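Local coordinates for protein aminotransferase AspB (Helicobacter pylori 26695, PDB 3EZS) that probably acts as a pyridoxal 5'-phosphate-dependent transaminase of the class I and II aminotransferase family, at residues P109-F117 / I128-L137; D187-E198 / K221-R232. One frame throughout, in Å; residues are numbered along the deposited sequence. Where two conformers were deposited one is given.

Contact 1 (P109-F117 / I128-L137); sequences PTIAYPNPF and IKAKSLLMPL
Strands 110-115 and 131-136 pair in parallel in a beta-alpha-beta unit whose crossover is helix 120-127. Seven backbone hydrogen bonds join them, the end ones using residues just outside the strands: K131 N to P109 O (2.9 Å) and L137 N to N115 O (2.7 Å). The strands twist by 37°. N115 N reaches M135 O from above the carbonyl plane, close to the cis peptide that precedes P116. On the face turned to the helix, Y113 and S132 meet through their hydroxyls, OH to OG 2.8 Å, with OG at the ring edge and near its plane. The Y113 ring swings over its own backbone (chi1 50°), which brings CE2 within 3.3 Å of L134 CD2. That same CE2 edge sits over the centre of the F117 ring, and CD1 of L134 leans on N115 ND2, whose polar partner is R342 O. Nearer the start, I111 CD1 packs on A130 CB at 3.7 Å. On the face of T110, A112, P114 and L133 the contacts are mainly apolar: T110 CG2 meets L133 CD1 at 3.6 Å and, past the strand end, L137 CD1 packs on P114 CB at 3.8 Å. A continuous backbone ladder thus sets the register, while a single hydroxyl pair ties side chains across one otherwise largely apolar face.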
loop_
_atom_site.group_PDB
_atom_site.type_symbol
_atom_site.label_atom_id
_atom_site.label_comp_id
_atom_site.label_asym_id
_atom_site.label_seq_id
_atom_site.Cartn_x
_atom_site.Cartn_y
_atom_site.Cartn_z
ATOM N N PRO A 109 17.717 -14.809 -8.678
ATOM C CA PRO A 109 17.305 -15.272 -7.365
ATOM C C PRO A 109 16.372 -16.474 -7.444
ATOM O O PRO A 109 15.697 -16.657 -8.448
ATOM C CB PRO A 109 16.608 -14.055 -6.771
ATOM C CG PRO A 109 16.112 -13.280 -7.950
ATOM C CD PRO A 109 17.121 -13.505 -9.024
ATOM N N THR A 110 16.382 -17.295 -6.395
ATOM C CA THR A 110 15.557 -18.499 -6.311
ATOM C C THR A 110 14.738 -18.495 -5.031
ATOM O O THR A 110 15.296 -18.376 -3.940
ATOM C CB THR A 110 16.413 -19.753 -6.308
ATOM O OG1 THR A 110 17.272 -19.750 -7.462
ATOM C CG2 THR A 110 15.511 -21.000 -6.291
ATOM N N ILE A 111 13.419 -18.624 -5.163
ATOM C CA ILE A 111 12.529 -18.622 -4.026
ATOM C C ILE A 111 11.860 -19.994 -3.912
ATOM O O ILE A 111 11.516 -20.605 -4.927
ATOM C CB ILE A 111 11.469 -17.516 -4.170
ATOM C CG1 ILE A 111 12.141 -16.139 -4.269
ATOM C CG2 ILE A 111 10.491 -17.543 -2.999
ATOM C CD1 ILE A 111 11.120 -14.983 -4.495
ATOM N N ALA A 112 11.707 -20.489 -2.683
ATOM C CA ALA A 112 11.027 -21.772 -2.451
ATOM C C ALA A 112 9.748 -21.519 -1.682
ATOM O O ALA A 112 9.712 -20.672 -0.797
ATOM C CB ALA A 112 11.913 -22.752 -1.690
ATOM N N TYR A 113 8.687 -22.216 -2.064
ATOM C CA TYR A 113 7.412 -22.149 -1.339
ATOM C C TYR A 113 6.621 -23.432 -1.590
ATOM O O TYR A 113 6.884 -24.134 -2.567
ATOM C CB TYR A 113 6.608 -20.876 -1.671
ATOM C CG TYR A 113 6.423 -20.558 -3.144
ATOM C CD1 TYR A 113 7.383 -19.835 -3.841
ATOM C CD2 TYR A 113 5.268 -20.930 -3.826
ATOM C CE1 TYR A 113 7.211 -19.522 -5.182
ATOM C CE2 TYR A 113 5.090 -20.621 -5.167
ATOM C CZ TYR A 113 6.066 -19.921 -5.839
ATOM O OH TYR A 113 5.901 -19.609 -7.174
ATOM N N PRO A 114 5.642 -23.747 -0.714
ATOM C CA PRO A 114 4.921 -25.008 -0.931
ATOM C C PRO A 114 3.954 -24.994 -2.125
ATOM O O PRO A 114 3.694 -23.939 -2.721
ATOM C CB PRO A 114 4.162 -25.229 0.390
ATOM C CG PRO A 114 4.639 -24.158 1.332
ATOM C CD PRO A 114 5.141 -23.039 0.480
ATOM N N ASN A 115 3.465 -26.184 -2.469
ATOM C CA ASN A 115 2.508 -26.384 -3.560
ATOM C C ASN A 115 1.488 -27.420 -3.041
ATOM O O ASN A 115 1.848 -28.558 -2.764
ATOM C CB ASN A 115 3.264 -26.834 -4.821
ATOM C CG ASN A 115 2.363 -27.070 -6.023
ATOM O OD1 ASN A 115 1.233 -26.571 -6.093
ATOM N ND2 ASN A 115 2.879 -27.832 -7.004
ATOM N N PRO A 116 0.209 -27.045 -2.921
ATOM C CA PRO A 116 -0.468 -25.794 -3.279
ATOM C C PRO A 116 -0.138 -24.607 -2.382
ATOM O O PRO A 116 0.475 -24.783 -1.316
ATOM C CB PRO A 116 -1.961 -26.162 -3.249
ATOM C CG PRO A 116 -2.060 -27.385 -2.407
ATOM C CD PRO A 116 -0.700 -28.019 -2.298
ATOM N N PHE A 117 -0.531 -23.412 -2.834
ATOM C CA PHE A 117 -0.197 -22.173 -2.162
ATOM C C PHE A 117 -1.139 -20.996 -2.424
ATOM O O PHE A 117 -1.846 -20.966 -3.415
ATOM C CB PHE A 117 1.202 -21.735 -2.617
ATOM C CG PHE A 117 1.339 -21.611 -4.129
ATOM C CD1 PHE A 117 1.693 -22.706 -4.903
ATOM C CD2 PHE A 117 1.102 -20.398 -4.775
ATOM C CE1 PHE A 117 1.803 -22.603 -6.286
ATOM C CE2 PHE A 117 1.220 -20.289 -6.152
ATOM C CZ PHE A 117 1.566 -21.390 -6.909
ATOM N N ILE A 128 10.082 -10.074 -8.768
ATOM C CA ILE A 128 11.546 -9.959 -8.631
ATOM C C ILE A 128 12.256 -10.912 -9.632
ATOM O O ILE A 128 13.452 -11.138 -9.545
ATOM C CB ILE A 128 11.988 -10.161 -7.130
ATOM C CG1 ILE A 128 13.446 -9.717 -6.876
ATOM C CG2 ILE A 128 11.747 -11.625 -6.668
ATOM C CD1 ILE A 128 13.800 -8.261 -7.282
ATOM N N LYS A 129 11.509 -11.447 -10.596
ATOM C CA LYS A 129 12.048 -12.326 -11.641
ATOM C C LYS A 129 12.862 -13.487 -11.080
ATOM O O LYS A 129 13.955 -13.784 -11.547
ATOM C CB LYS A 129 12.883 -11.519 -12.641
ATOM C CG LYS A 129 12.173 -10.289 -13.190
ATOM C CD LYS A 129 12.962 -9.668 -14.327
ATOM C CE LYS A 129 12.280 -8.426 -14.900
ATOM N NZ LYS A 129 12.287 -7.234 -13.990
ATOM N N ALA A 130 12.301 -14.149 -10.078
ATOM C CA ALA A 130 12.946 -15.260 -9.415
ATOM C C ALA A 130 12.459 -16.600 -9.941
ATOM O O ALA A 130 11.323 -16.732 -10.421
ATOM C CB ALA A 130 12.672 -15.190 -7.893
ATOM N N LYS A 131 13.338 -17.588 -9.824
ATOM C CA LYS A 131 13.027 -18.976 -10.110
ATOM C C LYS A 131 12.273 -19.507 -8.875
ATOM O O LYS A 131 12.673 -19.241 -7.739
ATOM C CB LYS A 131 14.319 -19.763 -10.279
ATOM C CG LYS A 131 14.110 -21.233 -10.631
ATOM C CD LYS A 131 15.393 -22.049 -10.493
ATOM C CE LYS A 131 15.085 -23.557 -10.543
ATOM N NZ LYS A 131 16.268 -24.390 -10.176
ATOM N N SER A 132 11.170 -20.221 -9.105
ATOM C CA SER A 132 10.368 -20.794 -8.032
ATOM C C SER A 132 10.689 -22.281 -7.886
ATOM O O SER A 132 10.730 -22.992 -8.871
ATOM C CB SER A 132 8.869 -20.635 -8.326
ATOM O OG SER A 132 8.451 -19.287 -8.270
ATOM N N LEU A 133 10.932 -22.725 -6.656
ATOM C CA LEU A 133 11.138 -24.131 -6.331
ATOM C C LEU A 133 9.928 -24.515 -5.510
ATOM O O LEU A 133 9.765 -24.051 -4.381
ATOM C CB LEU A 133 12.410 -24.329 -5.511
ATOM C CG LEU A 133 13.745 -24.289 -6.229
ATOM C CD1 LEU A 133 14.883 -24.367 -5.209
ATOM C CD2 LEU A 133 13.848 -25.431 -7.241
ATOM N N LEU A 134 9.063 -25.348 -6.078
ATOM C CA LEU A 134 7.800 -25.706 -5.442
ATOM C C LEU A 134 7.943 -26.957 -4.584
ATOM O O LEU A 134 8.460 -27.967 -5.047
ATOM C CB LEU A 134 6.716 -25.884 -6.493
ATOM C CG LEU A 134 6.332 -24.662 -7.339
ATOM C CD1 LEU A 134 5.194 -25.029 -8.295
ATOM C CD2 LEU A 134 5.916 -23.481 -6.492
HETATM N N MSE A 135 7.514 -26.872 -3.325
HETATM C CA MSE A 135 7.622 -27.990 -2.393
HETATM C C MSE A 135 6.257 -28.611 -2.281
HETATM O O MSE A 135 5.423 -28.101 -1.523
HETATM C CB MSE A 135 8.108 -27.491 -1.020
HETATM C CG MSE A 135 9.540 -26.979 -1.040
HETATM SE SE MSE A 135 10.157 -26.202 0.646
HETATM C CE MSE A 135 8.842 -24.792 0.926
ATOM N N PRO A 136 6.021 -29.741 -2.995
ATOM C CA PRO A 136 4.659 -30.252 -2.938
ATOM C C PRO A 136 4.235 -30.748 -1.550
ATOM O O PRO A 136 5.065 -31.255 -0.791
ATOM C CB PRO A 136 4.651 -31.404 -3.951
ATOM C CG PRO A 136 5.989 -31.340 -4.665
ATOM C CD PRO A 136 6.912 -30.625 -3.770
ATOM N N LEU A 137 2.952 -30.542 -1.241
ATOM C CA LEU A 137 2.328 -31.022 -0.020
ATOM C C LEU A 137 1.306 -32.080 -0.456
ATOM O O LEU A 137 0.259 -31.744 -1.022
ATOM C CB LEU A 137 1.608 -29.892 0.704
ATOM C CG LEU A 137 2.398 -28.641 1.062
ATOM C CD1 LEU A 137 1.427 -27.589 1.669
ATOM C CD2 LEU A 137 3.552 -28.974 1.996
#

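Contact 2 (D187-E198 / K221-R232); sequences DFILINDECYSE and KNVLVIHSLSKR. With EDO (1,2-ethanediol), chain F; PO4 (phosphate ion), chain C.
D187-E198 and K221-R232 are held first by a parallel backbone ladder, five bonds from L190 N to N222 O (2.8 Å) to E194 N to I226 O. Among polar side chains, N222 ND2 gives a straight bond (174°) to the anti lone pair of D187 OD1 and a weak one to F188 O. R232, extended from a CG anti to the backbone nitrogen (chi1 178°), runs alongside E198, and NE meets OE2 at 3.0 Å in a nearly flat salt bridge; R75 and D279 extend it. E194 CB lies over the H227 ring face, while OE1 takes a weak bond from NE2 (2.7 Å) and its main hydrogen bond from S207 OG. Apolar contacts are looser, I191 CG2 to I226 CD1 being 4.0 Å. K231 CE lies 3.2 Å from Y196 OH, which bonds Y311; K231 NZ is hydrogen-bonded to Y55 of the second subunit. S230 OG binds phosphate O3 at 2.7 Å; S228, R239 and the S91 and R92 amides also surround this ion, consistent with the cofactor-phosphate site of fold type I enzymes, where D193, Y196 and K231 would probably meet the pyridine nitrogen, ring hydroxyl and, as Schiff-base lysine, the aldehyde. I191 and I226 face helix 92-102, N192 and V225 face helix 208-214, and strand 157-160 flanks 189-193.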
loop_
_atom_site.group_PDB
_atom_site.type_symbol
_atom_site.label_atom_id
_atom_site.label_comp_id
_atom_site.label_asym_id
_atom_site.label_seq_id
_atom_site.Cartn_x
_atom_site.Cartn_y
_atom_site.Cartn_z
ATOM N N ASP A 187 22.718 -20.315 4.865
ATOM C CA ASP A 187 22.591 -18.862 4.740
ATOM C C ASP A 187 21.525 -18.416 3.714
ATOM O O ASP A 187 21.838 -17.746 2.723
ATOM C CB ASP A 187 23.958 -18.207 4.451
ATOM C CG ASP A 187 23.960 -16.691 4.724
ATOM O OD1 ASP A 187 23.066 -16.199 5.450
ATOM O OD2 ASP A 187 24.869 -15.994 4.226
ATOM N N PHE A 188 20.280 -18.843 3.930
ATOM C CA PHE A 188 19.140 -18.329 3.151
ATOM C C PHE A 188 18.138 -17.683 4.119
ATOM O O PHE A 188 18.195 -17.913 5.329
ATOM C CB PHE A 188 18.472 -19.368 2.238
ATOM C CG PHE A 188 17.941 -20.571 2.942
ATOM C CD1 PHE A 188 16.712 -20.538 3.580
ATOM C CD2 PHE A 188 18.654 -21.775 2.917
ATOM C CE1 PHE A 188 16.211 -21.664 4.220
ATOM C CE2 PHE A 188 18.158 -22.920 3.555
ATOM C CZ PHE A 188 16.929 -22.866 4.198
ATOM N N ILE A 189 17.264 -16.840 3.573
ATOM C CA ILE A 189 16.247 -16.149 4.340
ATOM C C ILE A 189 15.018 -17.053 4.446
ATOM O O ILE A 189 14.578 -17.622 3.455
ATOM C CB ILE A 189 15.865 -14.787 3.701
ATOM C CG1 ILE A 189 17.100 -13.892 3.556
ATOM C CG2 ILE A 189 14.730 -14.101 4.512
ATOM C CD1 ILE A 189 17.912 -13.738 4.819
ATOM N N LEU A 190 14.482 -17.172 5.660
ATOM C CA LEU A 190 13.348 -18.036 5.953
ATOM C C LEU A 190 12.192 -17.247 6.555
ATOM O O LEU A 190 12.364 -16.595 7.569
ATOM C CB LEU A 190 13.777 -19.106 6.963
ATOM C CG LEU A 190 12.724 -20.137 7.412
ATOM C CD1 LEU A 190 12.280 -21.051 6.258
ATOM C CD2 LEU A 190 13.280 -20.946 8.575
ATOM N N ILE A 191 11.016 -17.340 5.943
ATOM C CA ILE A 191 9.819 -16.639 6.412
ATOM C C ILE A 191 8.677 -17.619 6.655
ATOM O O ILE A 191 8.517 -18.572 5.909
ATOM C CB ILE A 191 9.286 -15.663 5.313
ATOM C CG1 ILE A 191 10.276 -14.532 5.037
ATOM C CG2 ILE A 191 7.927 -15.077 5.695
ATOM C CD1 ILE A 191 9.868 -13.710 3.789
ATOM N N ASN A 192 7.886 -17.389 7.697
ATOM C CA ASN A 192 6.659 -18.135 7.865
ATOM C C ASN A 192 5.477 -17.155 7.807
ATOM O O ASN A 192 5.445 -16.150 8.522
ATOM C CB ASN A 192 6.630 -18.940 9.164
ATOM C CG ASN A 192 5.419 -19.893 9.248
ATOM O OD1 ASN A 192 4.891 -20.344 8.235
ATOM N ND2 ASN A 192 4.997 -20.206 10.469
ATOM N N ASP A 193 4.553 -17.424 6.893
ATOM C CA ASP A 193 3.295 -16.704 6.789
ATOM C C ASP A 193 2.463 -17.292 7.925
ATOM O O ASP A 193 1.925 -18.398 7.808
ATOM C CB ASP A 193 2.677 -16.979 5.426
ATOM C CG ASP A 193 1.270 -16.432 5.274
ATOM O OD1 ASP A 193 0.662 -15.981 6.259
ATOM O OD2 ASP A 193 0.769 -16.485 4.135
ATOM N N GLU A 194 2.388 -16.562 9.039
ATOM C CA GLU A 194 1.686 -17.031 10.237
ATOM C C GLU A 194 0.290 -16.438 10.417
ATOM O O GLU A 194 -0.179 -16.260 11.549
ATOM C CB GLU A 194 2.561 -16.766 11.476
ATOM C CG GLU A 194 3.821 -17.553 11.427
ATOM C CD GLU A 194 4.660 -17.541 12.688
ATOM O OE1 GLU A 194 4.519 -16.668 13.581
ATOM O OE2 GLU A 194 5.489 -18.455 12.765
ATOM N N CYS A 195 -0.380 -16.176 9.300
ATOM C CA CYS A 195 -1.710 -15.564 9.365
ATOM C C CYS A 195 -2.831 -16.456 9.929
ATOM O O CYS A 195 -3.895 -15.939 10.296
ATOM C CB CYS A 195 -2.067 -14.932 8.024
ATOM S SG CYS A 195 -0.920 -13.589 7.652
ATOM N N TYR A 196 -2.592 -17.764 10.073
ATOM C CA TYR A 196 -3.578 -18.670 10.686
ATOM C C TYR A 196 -3.191 -19.092 12.102
ATOM O O TYR A 196 -3.804 -19.989 12.668
ATOM C CB TYR A 196 -3.809 -19.905 9.786
ATOM C CG TYR A 196 -4.469 -19.510 8.484
ATOM C CD1 TYR A 196 -5.840 -19.349 8.404
ATOM C CD2 TYR A 196 -3.714 -19.238 7.359
ATOM C CE1 TYR A 196 -6.449 -18.956 7.227
ATOM C CE2 TYR A 196 -4.309 -18.834 6.177
ATOM C CZ TYR A 196 -5.682 -18.692 6.116
ATOM O OH TYR A 196 -6.289 -18.301 4.943
ATOM N N SER A 197 -2.228 -18.408 12.711
ATOM C CA SER A 197 -1.755 -18.826 14.026
ATOM C C SER A 197 -2.794 -18.676 15.141
ATOM O O SER A 197 -2.651 -19.294 16.181
ATOM C CB SER A 197 -0.438 -18.115 14.370
ATOM O OG SER A 197 -0.609 -16.713 14.341
ATOM N N GLU A 198 -3.842 -17.882 14.919
ATOM C CA GLU A 198 -4.904 -17.714 15.905
ATOM C C GLU A 198 -6.157 -18.514 15.559
ATOM O O GLU A 198 -7.163 -18.408 16.258
ATOM C CB GLU A 198 -5.260 -16.226 16.048
ATOM C CG GLU A 198 -4.230 -15.385 16.789
ATOM C CD GLU A 198 -4.356 -15.539 18.289
ATOM O OE1 GLU A 198 -4.032 -16.622 18.799
ATOM O OE2 GLU A 198 -4.803 -14.576 18.959
ATOM N N LYS A 221 18.260 -14.136 13.402
ATOM C CA LYS A 221 19.052 -13.990 12.181
ATOM C C LYS A 221 18.464 -14.835 11.049
ATOM O O LYS A 221 18.163 -16.024 11.258
ATOM C CB LYS A 221 20.497 -14.433 12.423
ATOM C CG LYS A 221 21.399 -14.368 11.188
ATOM C CD LYS A 221 22.858 -14.660 11.547
ATOM C CE LYS A 221 23.812 -14.529 10.343
ATOM N NZ LYS A 221 23.662 -15.619 9.327
ATOM N N ASN A 222 18.305 -14.203 9.876
ATOM C CA ASN A 222 17.748 -14.806 8.664
ATOM C C ASN A 222 16.259 -15.221 8.742
ATOM O O ASN A 222 15.733 -15.804 7.782
ATOM C CB ASN A 222 18.572 -16.030 8.225
ATOM C CG ASN A 222 19.913 -15.663 7.626
ATOM O OD1 ASN A 222 20.417 -14.563 7.818
ATOM N ND2 ASN A 222 20.484 -16.591 6.870
ATOM N N VAL A 223 15.582 -14.902 9.840
ATOM C CA VAL A 223 14.216 -15.405 10.062
ATOM C C VAL A 223 13.202 -14.300 10.372
ATOM O O VAL A 223 13.480 -13.365 11.145
ATOM C CB VAL A 223 14.224 -16.467 11.185
ATOM C CG1 VAL A 223 12.813 -16.996 11.480
ATOM C CG2 VAL A 223 15.181 -17.628 10.824
ATOM N N LEU A 224 12.022 -14.444 9.764
ATOM C CA LEU A 224 10.921 -13.494 9.872
ATOM C C LEU A 224 9.567 -14.218 9.834
ATOM O O LEU A 224 9.433 -15.275 9.235
ATOM C CB LEU A 224 10.981 -12.490 8.709
ATOM C CG LEU A 224 12.243 -11.609 8.616
ATOM C CD1 LEU A 224 12.624 -11.385 7.200
ATOM C CD2 LEU A 224 12.124 -10.305 9.389
ATOM N N VAL A 225 8.583 -13.642 10.510
ATOM C CA VAL A 225 7.230 -14.178 10.571
ATOM C C VAL A 225 6.314 -13.020 10.205
ATOM O O VAL A 225 6.590 -11.878 10.545
ATOM C CB VAL A 225 6.869 -14.759 11.978
ATOM C CG1 VAL A 225 7.746 -15.991 12.340
ATOM C CG2 VAL A 225 6.974 -13.691 13.062
ATOM N N ILE A 226 5.233 -13.320 9.508
ATOM C CA ILE A 226 4.283 -12.323 9.029
ATOM C C ILE A 226 2.907 -12.609 9.643
ATOM O O ILE A 226 2.412 -13.720 9.561
ATOM C CB ILE A 226 4.239 -12.336 7.474
ATOM C CG1 ILE A 226 5.577 -11.839 6.925
ATOM C CG2 ILE A 226 3.064 -11.473 6.935
ATOM C CD1 ILE A 226 5.688 -11.812 5.394
ATOM N N HIS A 227 2.309 -11.601 10.269
ATOM C CA HIS A 227 1.012 -11.747 10.938
ATOM C C HIS A 227 -0.001 -10.765 10.389
ATOM O O HIS A 227 0.368 -9.773 9.757
ATOM C CB HIS A 227 1.174 -11.589 12.457
ATOM C CG HIS A 227 1.863 -12.750 13.115
ATOM N ND1 HIS A 227 1.188 -13.678 13.883
ATOM C CD2 HIS A 227 3.162 -13.147 13.101
ATOM C CE1 HIS A 227 2.043 -14.583 14.333
ATOM N NE2 HIS A 227 3.249 -14.289 13.874
ATOM N N SER A 228 -1.278 -11.077 10.607
ATOM C CA SER A 228 -2.398 -10.248 10.176
ATOM C C SER A 228 -3.512 -10.307 11.203
ATOM O O SER A 228 -3.686 -11.314 11.848
ATOM C CB SER A 228 -2.962 -10.759 8.861
ATOM O OG SER A 228 -4.141 -10.048 8.504
ATOM N N LEU A 229 -4.294 -9.239 11.292
ATOM C CA LEU A 229 -5.430 -9.149 12.210
ATOM C C LEU A 229 -6.769 -9.588 11.573
ATOM O O LEU A 229 -7.767 -9.792 12.263
ATOM C CB LEU A 229 -5.572 -7.683 12.594
ATOM C CG LEU A 229 -6.356 -7.296 13.834
ATOM C CD1 LEU A 229 -5.767 -7.987 15.067
ATOM C CD2 LEU A 229 -6.316 -5.773 13.975
ATOM N N SER A 230 -6.779 -9.705 10.256
ATOM C CA SER A 230 -7.999 -9.931 9.489
ATOM C C SER A 230 -8.879 -11.068 9.944
ATOM O O SER A 230 -10.086 -10.883 10.070
ATOM C CB SER A 230 -7.653 -10.118 8.011
ATOM O OG SER A 230 -6.933 -8.992 7.547
ATOM N N LYS A 231 -8.284 -12.239 10.162
ATOM C CA LYS A 231 -9.059 -13.442 10.547
ATOM C C LYS A 231 -9.301 -13.502 12.033
ATOM O O LYS A 231 -10.414 -13.799 12.488
ATOM C CB LYS A 231 -8.375 -14.707 10.022
ATOM C CG LYS A 231 -8.531 -14.819 8.503
ATOM C CD LYS A 231 -7.421 -15.619 7.887
ATOM C CE LYS A 231 -7.588 -15.712 6.371
ATOM N NZ LYS A 231 -7.866 -14.413 5.703
ATOM N N ARG A 232 -8.260 -13.170 12.778
ATOM C CA ARG A 232 -8.303 -13.136 14.230
ATOM C C ARG A 232 -9.451 -12.307 14.790
ATOM O O ARG A 232 -10.109 -12.734 15.750
ATOM C CB ARG A 232 -6.981 -12.532 14.741
ATOM C CG ARG A 232 -6.879 -12.373 16.218
ATOM C CD ARG A 232 -5.564 -11.733 16.633
ATOM N NE ARG A 232 -5.444 -11.766 18.089
ATOM C CZ ARG A 232 -5.814 -10.794 18.931
ATOM N NH1 ARG A 232 -6.298 -9.630 18.509
ATOM N NH2 ARG A 232 -5.675 -10.994 20.226
HETATM C C1 EDO F . -3.797 -17.165 3.074
HETATM O O1 EDO F . -4.205 -15.983 3.785
HETATM C C2 EDO F . -2.266 -17.305 3.167
HETATM O O2 EDO F . -1.789 -18.095 4.253
HETATM P P PO4 C . -4.493 -9.914 4.896
HETATM O O1 PO4 C . -3.687 -9.688 6.145
HETATM O O2 PO4 C . -3.983 -9.069 3.778
HETATM O O3 PO4 C . -5.907 -9.525 5.143
HETATM O O4 PO4 C . -4.337 -11.348 4.488
HETATM O O HOH W 1 -1.580 -13.585 12.368
HETATM O O HOH W 2 -5.418 -13.108 10.723
HETATM O O HOH W 3 -5.092 -14.110 21.478
#

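In the fold
Both contacts are parallel strand pairs of the same seven-stranded sheet, each joined through a beta-alpha-beta unit, with centres about 16 Å apart. Contact 1 forms the margin, since 131-136 is an outermost strand within this chain, and several of its side chains are exposed; strand 157-160 links it to contact 2, bonding to 110-115 on one side and 189-193 on the other. Contact 2 is buried in the middle of the sheet. Apart from one hydroxyl pair, contact 1 adds mainly apolar packing to its ladder, whereas contact 2 has the polar links E194-H227 and E198-R232 and, separately, D193, Y196, S228, S230 and K231 about the probable cofactor pocket. Y121, from the crossover helix of contact 1, bonds D193 of contact 2.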